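Local atomic coordinates of Maltose/maltodextrin transport permease homologue (PDB entry 6FFL), a protein that probably imports maltose and maltodextrins, using a MalE solute-binding domain, here holding maltotriose, that is fused to the transmembrane permease subunit MalF. Residues 157-162 / 198-203; 21-26 / 35-40; 153-158 / 220-225; 359-362 / 367-370. One frame throughout, in Å; residues are numbered along the deposited sequence.

Contact 2 comes first along the chain and stands apart, in the lobe built on strands 4-9 and 34-39; its centre is about 36 Å from that of contact 1, across the centre of the chain. Contacts 1 and 3 overlap at Leu157 and Val158 on edge strand 157-158 in the other lobe, which they join to helices 191-205 and 216-224, and their centres lie about 14 Å apart. Contact 4, last in sequence, joins the two final helices, and its side chains pack directly on helix 191-205 of contact 1, centre to centre about 13 Å. The set thus samples both halves of the two-lobed binding protein and the last two helices of this chain.

Contact 1: 157-162 / 198-203; sequences LVFNYT and QFILKL
Ile200 meets two aromatic rings of the 157-162 segment, one with each of its branches. Its CG2 methyl lies beside Tyr161, 3.9 Å from CD1 and nearly as close to CB and CG, while its CD1 methyl comes within 4.1 Å of CZ, the far corner of the Phe159 ring. Both approaches are oblique. The branching at CB makes this division possible: with chi1 at -75°, CG1 runs beside the backbone N and CG2 lies anti to it, so the two arms diverge towards different rings. Tyr161 CB also lies over one face of Phe159, 3.4 Å above the ring plane and offset towards the rim.

A second, purely aliphatic touch follows one helical turn on, where Leu157 CD2 and Leu203 CD1 approach to 4.4 Å, a looser van der Waals contact.

The hydroxyl of Tyr161 is hydrogen-bonded to the carbonyl oxygen of Pro211, which satisfies the one polar atom on these packed side chains. Asn160 centres an inverse gamma turn between Phe159 and Tyr161.

Helix 191-205 thus packs beside edge strand 157-158, and the loop after it, of the four-stranded mixed sheet in one lobe of the solute-binding domain. Ile209 bonds to the backbones of both Leu157 and Leu203. Between the two segments themselves the contact is apolar packing of five buried residues, which implies dispersion and the exclusion of water.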
loop_
_atom_site.group_PDB
_atom_site.type_symbol
_atom_site.label_atom_id
_atom_site.label_comp_id
_atom_site.label_asym_id
_atom_site.label_seq_id
_atom_site.Cartn_x
_atom_site.Cartn_y
_atom_site.Cartn_z
ATOM N N LEU A 157 9.867 -12.626 12.873
ATOM C CA LEU A 157 9.406 -11.775 11.784
ATOM C C LEU A 157 7.971 -12.138 11.436
ATOM O O LEU A 157 7.642 -13.321 11.330
ATOM C CB LEU A 157 10.290 -11.948 10.539
ATOM C CG LEU A 157 9.849 -11.239 9.254
ATOM C CD1 LEU A 157 9.865 -9.726 9.443
ATOM C CD2 LEU A 157 10.763 -11.640 8.090
ATOM N N VAL A 158 7.128 -11.125 11.227
ATOM C CA VAL A 158 5.764 -11.342 10.746
ATOM C C VAL A 158 5.494 -10.397 9.591
ATOM O O VAL A 158 5.968 -9.252 9.582
ATOM C CB VAL A 158 4.697 -11.134 11.848
ATOM C CG1 VAL A 158 4.856 -12.178 12.971
ATOM C CG2 VAL A 158 4.758 -9.704 12.409
ATOM N N PHE A 159 4.717 -10.876 8.626
ATOM C CA PHE A 159 4.132 -9.999 7.616
ATOM C C PHE A 159 3.108 -10.793 6.821
ATOM O O PHE A 159 3.021 -12.024 6.910
ATOM C CB PHE A 159 5.183 -9.325 6.708
ATOM C CG PHE A 159 5.987 -10.242 5.805
ATOM C CD1 PHE A 159 6.857 -11.196 6.317
ATOM C CD2 PHE A 159 5.964 -10.039 4.422
ATOM C CE1 PHE A 159 7.629 -11.981 5.471
ATOM C CE2 PHE A 159 6.732 -10.815 3.560
ATOM C CZ PHE A 159 7.574 -11.794 4.084
ATOM N N ASN A 160 2.309 -10.051 6.054
ATOM C CA ASN A 160 1.219 -10.604 5.262
ATOM C C ASN A 160 1.801 -11.174 3.970
ATOM O O ASN A 160 1.538 -10.705 2.866
ATOM C CB ASN A 160 0.178 -9.522 4.990
ATOM C CG ASN A 160 -1.077 -10.068 4.344
ATOM O OD1 ASN A 160 -1.344 -11.272 4.399
ATOM N ND2 ASN A 160 -1.849 -9.188 3.716
ATOM N N TYR A 161 2.603 -12.229 4.128
ATOM C CA TYR A 161 3.436 -12.702 3.027
ATOM C C TYR A 161 2.667 -13.459 1.947
ATOM O O TYR A 161 3.258 -13.783 0.909
ATOM C CB TYR A 161 4.577 -13.567 3.576
ATOM C CG TYR A 161 4.146 -14.808 4.333
ATOM C CD1 TYR A 161 3.721 -15.950 3.661
ATOM C CD2 TYR A 161 4.208 -14.853 5.720
ATOM C CE1 TYR A 161 3.349 -17.085 4.351
ATOM C CE2 TYR A 161 3.834 -15.986 6.417
ATOM C CZ TYR A 161 3.413 -17.096 5.736
ATOM O OH TYR A 161 3.050 -18.226 6.437
ATOM N N THR A 162 1.382 -13.756 2.150
ATOM C CA THR A 162 0.581 -14.329 1.071
ATOM C C THR A 162 0.140 -13.285 0.052
ATOM O O THR A 162 -0.188 -13.639 -1.093
ATOM C CB THR A 162 -0.678 -15.015 1.614
ATOM O OG1 THR A 162 -1.490 -14.054 2.302
ATOM C CG2 THR A 162 -0.335 -16.158 2.561
ATOM N N GLN A 198 10.610 -19.058 -3.450
ATOM C CA GLN A 198 11.395 -19.981 -2.636
ATOM C C GLN A 198 11.950 -19.304 -1.395
ATOM O O GLN A 198 12.071 -19.955 -0.347
ATOM C CB GLN A 198 12.525 -20.605 -3.461
ATOM C CG GLN A 198 12.039 -21.238 -4.760
ATOM C CD GLN A 198 13.120 -21.982 -5.534
ATOM O OE1 GLN A 198 12.990 -23.179 -5.803
ATOM N NE2 GLN A 198 14.187 -21.275 -5.902
ATOM N N PHE A 199 12.306 -18.021 -1.500
ATOM C CA PHE A 199 12.846 -17.286 -0.355
ATOM C C PHE A 199 11.846 -17.261 0.787
ATOM O O PHE A 199 12.198 -17.518 1.946
ATOM C CB PHE A 199 13.215 -15.861 -0.790
ATOM C CG PHE A 199 13.692 -14.979 0.334
ATOM C CD1 PHE A 199 14.908 -15.217 0.963
ATOM C CD2 PHE A 199 12.916 -13.913 0.758
ATOM C CE1 PHE A 199 15.339 -14.404 1.988
ATOM C CE2 PHE A 199 13.344 -13.096 1.788
ATOM C CZ PHE A 199 14.548 -13.339 2.399
ATOM N N ILE A 200 10.580 -16.992 0.477
ATOM C CA ILE A 200 9.588 -16.919 1.539
ATOM C C ILE A 200 9.244 -18.314 2.053
ATOM O O ILE A 200 9.034 -18.505 3.256
ATOM C CB ILE A 200 8.363 -16.133 1.049
ATOM C CG1 ILE A 200 8.720 -14.639 1.029
ATOM C CG2 ILE A 200 7.145 -16.374 1.933
ATOM C CD1 ILE A 200 7.649 -13.792 0.484
ATOM N N LEU A 201 9.219 -19.325 1.174
ATOM C CA LEU A 201 9.064 -20.689 1.669
ATOM C C LEU A 201 10.180 -21.053 2.640
ATOM O O LEU A 201 9.947 -21.742 3.640
ATOM C CB LEU A 201 9.033 -21.689 0.508
ATOM C CG LEU A 201 7.764 -21.779 -0.325
ATOM C CD1 LEU A 201 8.005 -22.765 -1.458
ATOM C CD2 LEU A 201 6.610 -22.247 0.521
ATOM N N LYS A 202 11.400 -20.605 2.357
ATOM C CA LYS A 202 12.517 -20.916 3.246
ATOM C C LYS A 202 12.341 -20.234 4.596
ATOM O O LYS A 202 12.583 -20.847 5.642
ATOM C CB LYS A 202 13.833 -20.501 2.580
ATOM C CG LYS A 202 15.098 -20.723 3.400
ATOM C CD LYS A 202 16.327 -20.416 2.541
ATOM C CE LYS A 202 17.632 -20.575 3.310
ATOM N NZ LYS A 202 17.802 -19.505 4.333
ATOM N N LEU A 203 11.911 -18.968 4.596
ATOM C CA LEU A 203 11.644 -18.281 5.859
ATOM C C LEU A 203 10.608 -19.031 6.691
ATOM O O LEU A 203 10.725 -19.108 7.919
ATOM C CB LEU A 203 11.163 -16.855 5.592
ATOM C CG LEU A 203 12.123 -15.842 4.961
ATOM C CD1 LEU A 203 11.438 -14.498 4.780
ATOM C CD2 LEU A 203 13.388 -15.694 5.784
#

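Contact 2: 21-26 / 35-40; sequences EALEKF and VQATYR
Leu23, with CG beside its backbone N (chi1 -69°) and an extended chi2, reaches from the helix to Val35 and Ala37 on the strand. Val35 has CG1 anti to its own N (chi1 -177°) and CG2 anti to the carbonyl carbon, and this spread sends its two methyls to different partners. CG1 sits against the fork of Leu23, 4.0 Å from CD2 and 4.1 Å from CD1. CG2 meets Phe26 CD2 (4.1 Å) and CE2 (4.2 Å) obliquely. Each of these helix side chains crosses Val35 at about a right angle.

Leu23 CD1 also touches Ala37 CB at 3.9 Å. The small methyl suits a site that the leucine tip already fills, and the alternation of the strand explains why Val35 and Ala37 both face the helix while Gln36 points to the other side. Gln36 NE2 bonds to the carbonyl oxygen of the next residue, Ala37 O, at 3.0 Å, the donor lying well above the carbonyl plane. Farther along strand 34-39, Tyr39 reaches the bound sugar.

The helix and strand segments run almost antiparallel, at 167°, as expected for the second half of a right-handed beta-alpha-beta unit made of strand 4-9, helix 13-29 and strand 34-39. Ile7 of strand 4-9 packs beside Val35 and Ala37, while Leu290 of helix 281-294 touches Leu23, Phe26 and Val35.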
loop_
_atom_site.group_PDB
_atom_site.type_symbol
_atom_site.label_atom_id
_atom_site.label_comp_id
_atom_site.label_asym_id
_atom_site.label_seq_id
_atom_site.Cartn_x
_atom_site.Cartn_y
_atom_site.Cartn_z
ATOM N N GLU A 21 -12.373 13.528 11.603
ATOM C CA GLU A 21 -12.171 14.882 12.108
ATOM C C GLU A 21 -12.232 15.900 10.974
ATOM O O GLU A 21 -12.857 16.959 11.110
ATOM C CB GLU A 21 -10.834 14.976 12.846
ATOM C CG GLU A 21 -10.457 16.383 13.292
ATOM C CD GLU A 21 -9.182 16.428 14.123
ATOM O OE1 GLU A 21 -8.650 15.354 14.482
ATOM O OE2 GLU A 21 -8.713 17.545 14.425
ATOM N N ALA A 22 -11.597 15.587 9.843
ATOM C CA ALA A 22 -11.628 16.493 8.700
ATOM C C ALA A 22 -13.043 16.649 8.155
ATOM O O ALA A 22 -13.461 17.757 7.808
ATOM C CB ALA A 22 -10.682 15.983 7.610
ATOM N N LEU A 23 -13.793 15.547 8.061
ATOM C CA LEU A 23 -15.153 15.628 7.535
ATOM C C LEU A 23 -16.052 16.431 8.465
ATOM O O LEU A 23 -16.937 17.160 8.009
ATOM C CB LEU A 23 -15.720 14.225 7.317
ATOM C CG LEU A 23 -15.115 13.385 6.190
ATOM C CD1 LEU A 23 -15.852 12.053 6.086
ATOM C CD2 LEU A 23 -15.182 14.151 4.864
ATOM N N GLU A 24 -15.831 16.314 9.774
ATOM C CA GLU A 24 -16.619 17.083 10.728
ATOM C C GLU A 24 -16.389 18.578 10.534
ATOM O O GLU A 24 -17.336 19.372 10.568
ATOM C CB GLU A 24 -16.263 16.622 12.142
ATOM C CG GLU A 24 -16.855 17.405 13.290
ATOM C CD GLU A 24 -16.308 16.922 14.629
ATOM O OE1 GLU A 24 -16.479 15.722 14.945
ATOM O OE2 GLU A 24 -15.696 17.733 15.355
ATOM N N LYS A 25 -15.137 18.978 10.287
ATOM C CA LYS A 25 -14.843 20.383 10.023
ATOM C C LYS A 25 -15.430 20.828 8.688
ATOM O O LYS A 25 -15.932 21.953 8.578
ATOM C CB LYS A 25 -13.329 20.613 10.039
ATOM C CG LYS A 25 -12.884 22.020 9.725
ATOM C CD LYS A 25 -11.952 22.536 10.800
ATOM C CE LYS A 25 -11.761 24.045 10.673
ATOM N NZ LYS A 25 -10.925 24.415 9.498
ATOM N N PHE A 26 -15.387 19.957 7.676
ATOM C CA PHE A 26 -15.950 20.297 6.372
ATOM C C PHE A 26 -17.440 20.599 6.486
ATOM O O PHE A 26 -17.924 21.605 5.954
ATOM C CB PHE A 26 -15.701 19.165 5.371
ATOM C CG PHE A 26 -16.274 19.434 4.000
ATOM C CD1 PHE A 26 -15.598 20.247 3.099
ATOM C CD2 PHE A 26 -17.493 18.888 3.619
ATOM C CE1 PHE A 26 -16.123 20.508 1.836
ATOM C CE2 PHE A 26 -18.031 19.144 2.356
ATOM C CZ PHE A 26 -17.344 19.957 1.465
ATOM N N VAL A 35 -21.703 14.460 4.484
ATOM C CA VAL A 35 -20.879 13.437 3.853
ATOM C C VAL A 35 -21.072 12.115 4.578
ATOM O O VAL A 35 -20.951 12.054 5.805
ATOM C CB VAL A 35 -19.390 13.825 3.858
ATOM C CG1 VAL A 35 -18.560 12.765 3.114
ATOM C CG2 VAL A 35 -19.199 15.215 3.263
ATOM N N GLN A 36 -21.349 11.060 3.820
ATOM C CA GLN A 36 -21.375 9.699 4.341
ATOM C C GLN A 36 -20.109 8.972 3.900
ATOM O O GLN A 36 -19.872 8.799 2.699
ATOM C CB GLN A 36 -22.614 8.953 3.851
ATOM C CG GLN A 36 -22.584 7.458 4.132
ATOM C CD GLN A 36 -22.781 7.133 5.600
ATOM O OE1 GLN A 36 -23.779 7.532 6.203
ATOM N NE2 GLN A 36 -21.838 6.390 6.179
ATOM N N ALA A 37 -19.302 8.530 4.864
ATOM C CA ALA A 37 -18.081 7.801 4.559
ATOM C C ALA A 37 -18.282 6.314 4.811
ATOM O O ALA A 37 -18.932 5.920 5.784
ATOM C CB ALA A 37 -16.906 8.311 5.404
ATOM N N THR A 38 -17.724 5.495 3.932
ATOM C CA THR A 38 -17.834 4.047 4.044
ATOM C C THR A 38 -16.462 3.437 3.840
ATOM O O THR A 38 -15.807 3.720 2.833
ATOM C CB THR A 38 -18.811 3.472 3.008
ATOM O OG1 THR A 38 -20.129 3.957 3.266
ATOM C CG2 THR A 38 -18.817 1.943 3.060
ATOM N N TYR A 39 -16.039 2.596 4.788
ATOM C CA TYR A 39 -14.782 1.869 4.689
ATOM C C TYR A 39 -14.995 0.543 3.973
ATOM O O TYR A 39 -15.896 -0.224 4.330
ATOM C CB TYR A 39 -14.195 1.588 6.078
ATOM C CG TYR A 39 -13.025 0.620 6.009
ATOM C CD1 TYR A 39 -11.754 1.069 5.678
ATOM C CD2 TYR A 39 -13.199 -0.747 6.247
ATOM C CE1 TYR A 39 -10.685 0.198 5.582
ATOM C CE2 TYR A 39 -12.124 -1.627 6.159
ATOM C CZ TYR A 39 -10.878 -1.142 5.834
ATOM O OH TYR A 39 -9.811 -2.000 5.744
ATOM N N ARG A 40 -14.139 0.255 2.998
ATOM C CA ARG A 40 -14.042 -1.080 2.425
ATOM C C ARG A 40 -12.576 -1.425 2.263
ATOM O O ARG A 40 -11.786 -0.584 1.829
ATOM C CB ARG A 40 -14.736 -1.182 1.063
ATOM C CG ARG A 40 -16.156 -0.665 1.062
ATOM C CD ARG A 40 -17.109 -1.732 0.611
ATOM N NE ARG A 40 -18.481 -1.419 1.002
ATOM C CZ ARG A 40 -19.405 -0.947 0.173
ATOM N NH1 ARG A 40 -19.110 -0.737 -1.102
ATOM N NH2 ARG A 40 -20.627 -0.688 0.618
#

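Contact 3: 153-158 / 220-225; sequences DRWGLV and NALFKE
Leu222 packs against Trp155 and Val158 where helix 216-224 lies on the four-stranded mixed sheet of one lobe of the periplasmic-binding-protein-like solute-binding domain; this helix is the last in the long connection from strand 157-158 to its parallel neighbour, strand 228-234. At the root of the leucine, CB lies 4.4 Å from Val158 CG1. With chi1 at -72°, CG is set beside the backbone N, 4.7 Å from Val158 CG1, and from there the side chain forks. CD1 does most of the touching: it reaches Val158 CG1 at 3.7 Å and Trp155 CD1 at 4.1 Å, the latter obliquely at the pyrrole end of the indole. CD2 is turned farther off, 4.7 Å from Trp155 CD1.

A leucine suits this place because it is long enough to put one methyl, CD1, between Val158 CG1 and Trp155 CD1. The chain turns a corner at Gly156, which lets both Trp155 and Val158 direct their side chains to the same leucine. Just before, Asp153 and Arg154 both face Val144 in a classic beta bulge. Phe223, next on the helix, packs on Leu119 and Leu231 of the sheet. At the corner itself, Gly156 N donates a hydrogen bond to Thr143 OG1.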
loop_
_atom_site.group_PDB
_atom_site.type_symbol
_atom_site.label_atom_id
_atom_site.label_comp_id
_atom_site.label_asym_id
_atom_site.label_seq_id
_atom_site.Cartn_x
_atom_site.Cartn_y
_atom_site.Cartn_z
ATOM N N ASP A 153 5.756 -18.524 21.087
ATOM C CA ASP A 153 5.260 -17.385 21.851
ATOM C C ASP A 153 5.617 -16.053 21.204
ATOM O O ASP A 153 4.807 -15.120 21.218
ATOM C CB ASP A 153 5.827 -17.433 23.271
ATOM C CG ASP A 153 5.506 -18.728 23.971
ATOM O OD1 ASP A 153 6.447 -19.490 24.288
ATOM O OD2 ASP A 153 4.307 -18.992 24.197
ATOM N N ARG A 154 6.816 -15.939 20.647
ATOM C CA ARG A 154 7.246 -14.726 19.972
ATOM C C ARG A 154 7.913 -15.112 18.663
ATOM O O ARG A 154 8.673 -16.083 18.607
ATOM C CB ARG A 154 8.207 -13.899 20.849
ATOM C CG ARG A 154 7.727 -13.698 22.283
ATOM C CD ARG A 154 8.366 -12.481 22.948
ATOM N NE ARG A 154 9.794 -12.659 23.198
ATOM C CZ ARG A 154 10.300 -13.142 24.328
ATOM N NH1 ARG A 154 9.496 -13.503 25.317
ATOM N NH2 ARG A 154 11.614 -13.266 24.467
ATOM N N TRP A 155 7.615 -14.356 17.611
ATOM C CA TRP A 155 8.123 -14.615 16.275
ATOM C C TRP A 155 9.231 -13.634 15.935
ATOM O O TRP A 155 9.183 -12.466 16.331
ATOM C CB TRP A 155 7.004 -14.508 15.234
ATOM C CG TRP A 155 6.115 -15.686 15.308
ATOM C CD1 TRP A 155 4.915 -15.774 15.941
ATOM C CD2 TRP A 155 6.382 -16.977 14.767
ATOM N NE1 TRP A 155 4.410 -17.040 15.812
ATOM C CE2 TRP A 155 5.295 -17.798 15.093
ATOM C CE3 TRP A 155 7.444 -17.517 14.032
ATOM C CZ2 TRP A 155 5.227 -19.134 14.704
ATOM C CZ3 TRP A 155 7.378 -18.839 13.646
ATOM C CH2 TRP A 155 6.278 -19.634 13.983
ATOM N N GLY A 156 10.236 -14.113 15.207
ATOM C CA GLY A 156 11.280 -13.210 14.762
ATOM C C GLY A 156 10.758 -12.194 13.763
ATOM O O GLY A 156 11.141 -11.020 13.797
ATOM N N LEU A 157 9.867 -12.626 12.873
ATOM C CA LEU A 157 9.406 -11.775 11.784
ATOM C C LEU A 157 7.971 -12.138 11.436
ATOM O O LEU A 157 7.642 -13.321 11.330
ATOM C CB LEU A 157 10.290 -11.948 10.539
ATOM C CG LEU A 157 9.849 -11.239 9.254
ATOM C CD1 LEU A 157 9.865 -9.726 9.443
ATOM C CD2 LEU A 157 10.763 -11.640 8.090
ATOM N N VAL A 158 7.128 -11.125 11.227
ATOM C CA VAL A 158 5.764 -11.342 10.746
ATOM C C VAL A 158 5.494 -10.397 9.591
ATOM O O VAL A 158 5.968 -9.252 9.582
ATOM C CB VAL A 158 4.697 -11.134 11.848
ATOM C CG1 VAL A 158 4.856 -12.178 12.971
ATOM C CG2 VAL A 158 4.758 -9.704 12.409
ATOM N N ASN A 220 -0.210 -7.708 12.349
ATOM C CA ASN A 220 -0.476 -6.447 13.031
ATOM C C ASN A 220 -0.619 -6.652 14.534
ATOM O O ASN A 220 0.026 -5.966 15.335
ATOM C CB ASN A 220 -1.751 -5.836 12.442
ATOM C CG ASN A 220 -1.945 -4.385 12.821
ATOM O OD1 ASN A 220 -1.051 -3.567 12.667
ATOM N ND2 ASN A 220 -3.139 -4.058 13.303
ATOM N N ALA A 221 -1.463 -7.607 14.934
ATOM C CA ALA A 221 -1.663 -7.877 16.355
ATOM C C ALA A 221 -0.380 -8.362 17.021
ATOM O O ALA A 221 -0.039 -7.915 18.123
ATOM C CB ALA A 221 -2.775 -8.907 16.547
ATOM N N LEU A 222 0.332 -9.292 16.383
ATOM C CA LEU A 222 1.539 -9.832 17.005
ATOM C C LEU A 222 2.562 -8.733 17.271
ATOM O O LEU A 222 3.222 -8.729 18.319
ATOM C CB LEU A 222 2.142 -10.934 16.135
ATOM C CG LEU A 222 1.360 -12.261 16.097
ATOM C CD1 LEU A 222 1.882 -13.172 15.003
ATOM C CD2 LEU A 222 1.388 -12.979 17.447
ATOM N N PHE A 223 2.707 -7.789 16.333
ATOM C CA PHE A 223 3.646 -6.688 16.534
ATOM C C PHE A 223 3.178 -5.757 17.652
ATOM O O PHE A 223 3.981 -5.332 18.489
ATOM C CB PHE A 223 3.837 -5.915 15.221
ATOM C CG PHE A 223 5.031 -4.991 15.225
ATOM C CD1 PHE A 223 6.323 -5.502 15.311
ATOM C CD2 PHE A 223 4.861 -3.610 15.137
ATOM C CE1 PHE A 223 7.442 -4.649 15.311
ATOM C CE2 PHE A 223 5.971 -2.746 15.137
ATOM C CZ PHE A 223 7.262 -3.265 15.226
ATOM N N LYS A 224 1.879 -5.439 17.690
ATOM C CA LYS A 224 1.366 -4.571 18.743
ATOM C C LYS A 224 1.482 -5.221 20.117
ATOM O O LYS A 224 1.623 -4.517 21.122
ATOM C CB LYS A 224 -0.096 -4.214 18.467
ATOM C CG LYS A 224 -0.276 -3.229 17.327
ATOM C CD LYS A 224 -1.653 -3.331 16.706
ATOM C CE LYS A 224 -2.732 -2.832 17.652
ATOM N NZ LYS A 224 -4.077 -2.914 17.010
ATOM N N GLU A 225 1.421 -6.550 20.181
ATOM C CA GLU A 225 1.387 -7.276 21.441
ATOM C C GLU A 225 2.764 -7.741 21.895
ATOM O O GLU A 225 2.853 -8.620 22.758
ATOM C CB GLU A 225 0.433 -8.467 21.324
ATOM C CG GLU A 225 -1.019 -8.038 21.118
ATOM C CD GLU A 225 -1.897 -9.146 20.585
ATOM O OE1 GLU A 225 -1.434 -10.305 20.533
ATOM O OE2 GLU A 225 -3.051 -8.851 20.213
#

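Contact 4: 359-362 / 367-370; sequences QKVL and QPQA
Val361 faces the start of the following helix, meeting Gln367 and Pro368 with different methyls. Its CG1 lies 4.4 Å from CG of the proline ring, and its CG2 stands at the same distance, 4.4 Å, from the carbonyl oxygen of Gln367. Both are loose van der Waals neighbours. With CG1 anti to the backbone N (chi1 176°), the valine spreads its two methyls across the short gap, which suits a compact beta-branched residue where the backbones come close: the CA atoms of Val361 and Gln367 are only 6.0 Å apart.

The next shell concerns the turn. Gln367 occupies the N-cap position of helix 368-384, its backbone still extended and its CB pointing away from the preceding helix. Pro368 then opens the helix; a proline fits a first turn because its missing N-H would have no acceptor within the helix there, and its ring supplies a rigid apolar surface. Within the linker, Ser365 OG makes a weak hydrogen bond with Lys360 O, while the aliphatic chain of Lys360 touches Leu366. Leu362 O at the end of the preceding helix accepts a hydrogen bond from Arg204 NH1.

Together, helices 346-362 and 368-384 form a helical hairpin whose two facing ends pack on helix 191-205. Leu201 packs against Val361 and Leu362, and Gln198 against Pro368. Phe197 also touches the proline, so helix 191-205 meets both arms of the hairpin.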
loop_
_atom_site.group_PDB
_atom_site.type_symbol
_atom_site.label_atom_id
_atom_site.label_comp_id
_atom_site.label_asym_id
_atom_site.label_seq_id
_atom_site.Cartn_x
_atom_site.Cartn_y
_atom_site.Cartn_z
ATOM N N GLN A 359 -0.806 -18.572 -3.589
ATOM C CA GLN A 359 -1.654 -19.286 -2.639
ATOM C C GLN A 359 -1.497 -20.787 -2.811
ATOM O O GLN A 359 -1.446 -21.532 -1.825
ATOM C CB GLN A 359 -3.120 -18.873 -2.809
ATOM C CG GLN A 359 -4.040 -19.326 -1.676
ATOM C CD GLN A 359 -4.525 -20.764 -1.832
ATOM O OE1 GLN A 359 -4.552 -21.309 -2.936
ATOM N NE2 GLN A 359 -4.904 -21.386 -0.718
ATOM N N LYS A 360 -1.393 -21.246 -4.059
ATOM C CA LYS A 360 -1.241 -22.674 -4.309
ATOM C C LYS A 360 0.130 -23.168 -3.876
ATOM O O LYS A 360 0.264 -24.302 -3.404
ATOM C CB LYS A 360 -1.460 -22.967 -5.790
ATOM C CG LYS A 360 -2.873 -22.718 -6.279
ATOM C CD LYS A 360 -2.920 -22.897 -7.796
ATOM C CE LYS A 360 -4.324 -22.756 -8.349
ATOM N NZ LYS A 360 -4.338 -22.957 -9.825
ATOM N N VAL A 361 1.166 -22.347 -4.066
ATOM C CA VAL A 361 2.496 -22.702 -3.578
ATOM C C VAL A 361 2.480 -22.842 -2.063
ATOM O O VAL A 361 2.948 -23.843 -1.503
ATOM C CB VAL A 361 3.525 -21.646 -4.009
ATOM C CG1 VAL A 361 4.895 -21.986 -3.416
ATOM C CG2 VAL A 361 3.596 -21.551 -5.502
ATOM N N LEU A 362 1.982 -21.812 -1.376
ATOM C CA LEU A 362 1.977 -21.848 0.083
ATOM C C LEU A 362 1.093 -22.962 0.617
ATOM O O LEU A 362 1.368 -23.504 1.694
ATOM C CB LEU A 362 1.528 -20.500 0.638
ATOM C CG LEU A 362 2.513 -19.367 0.347
ATOM C CD1 LEU A 362 1.978 -18.062 0.879
ATOM C CD2 LEU A 362 3.890 -19.651 0.940
ATOM N N GLN A 367 4.732 -26.390 -7.268
ATOM C CA GLN A 367 6.129 -26.016 -7.070
ATOM C C GLN A 367 6.384 -24.579 -7.545
ATOM O O GLN A 367 5.713 -24.086 -8.451
ATOM C CB GLN A 367 7.053 -26.978 -7.810
ATOM C CG GLN A 367 7.034 -28.373 -7.188
ATOM C CD GLN A 367 8.159 -29.255 -7.677
ATOM O OE1 GLN A 367 9.098 -29.551 -6.937
ATOM N NE2 GLN A 367 8.068 -29.686 -8.923
ATOM N N PRO A 368 7.358 -23.887 -6.943
ATOM C CA PRO A 368 7.604 -22.478 -7.317
ATOM C C PRO A 368 7.830 -22.226 -8.803
ATOM O O PRO A 368 7.274 -21.257 -9.348
ATOM C CB PRO A 368 8.847 -22.126 -6.485
ATOM C CG PRO A 368 8.722 -22.977 -5.267
ATOM C CD PRO A 368 8.121 -24.290 -5.745
ATOM N N GLN A 369 8.627 -23.054 -9.483
ATOM C CA GLN A 369 8.863 -22.812 -10.906
ATOM C C GLN A 369 7.570 -22.921 -11.711
ATOM O O GLN A 369 7.274 -22.063 -12.554
ATOM C CB GLN A 369 9.912 -23.778 -11.450
ATOM C CG GLN A 369 10.260 -23.493 -12.907
ATOM C CD GLN A 369 11.431 -24.319 -13.395
ATOM O OE1 GLN A 369 12.527 -24.244 -12.842
ATOM N NE2 GLN A 369 11.204 -25.115 -14.429
ATOM N N ALA A 370 6.784 -23.974 -11.465
ATOM C CA ALA A 370 5.508 -24.131 -12.160
ATOM C C ALA A 370 4.580 -22.955 -11.872
ATOM O O ALA A 370 3.852 -22.489 -12.758
ATOM C CB ALA A 370 4.852 -25.453 -11.748
#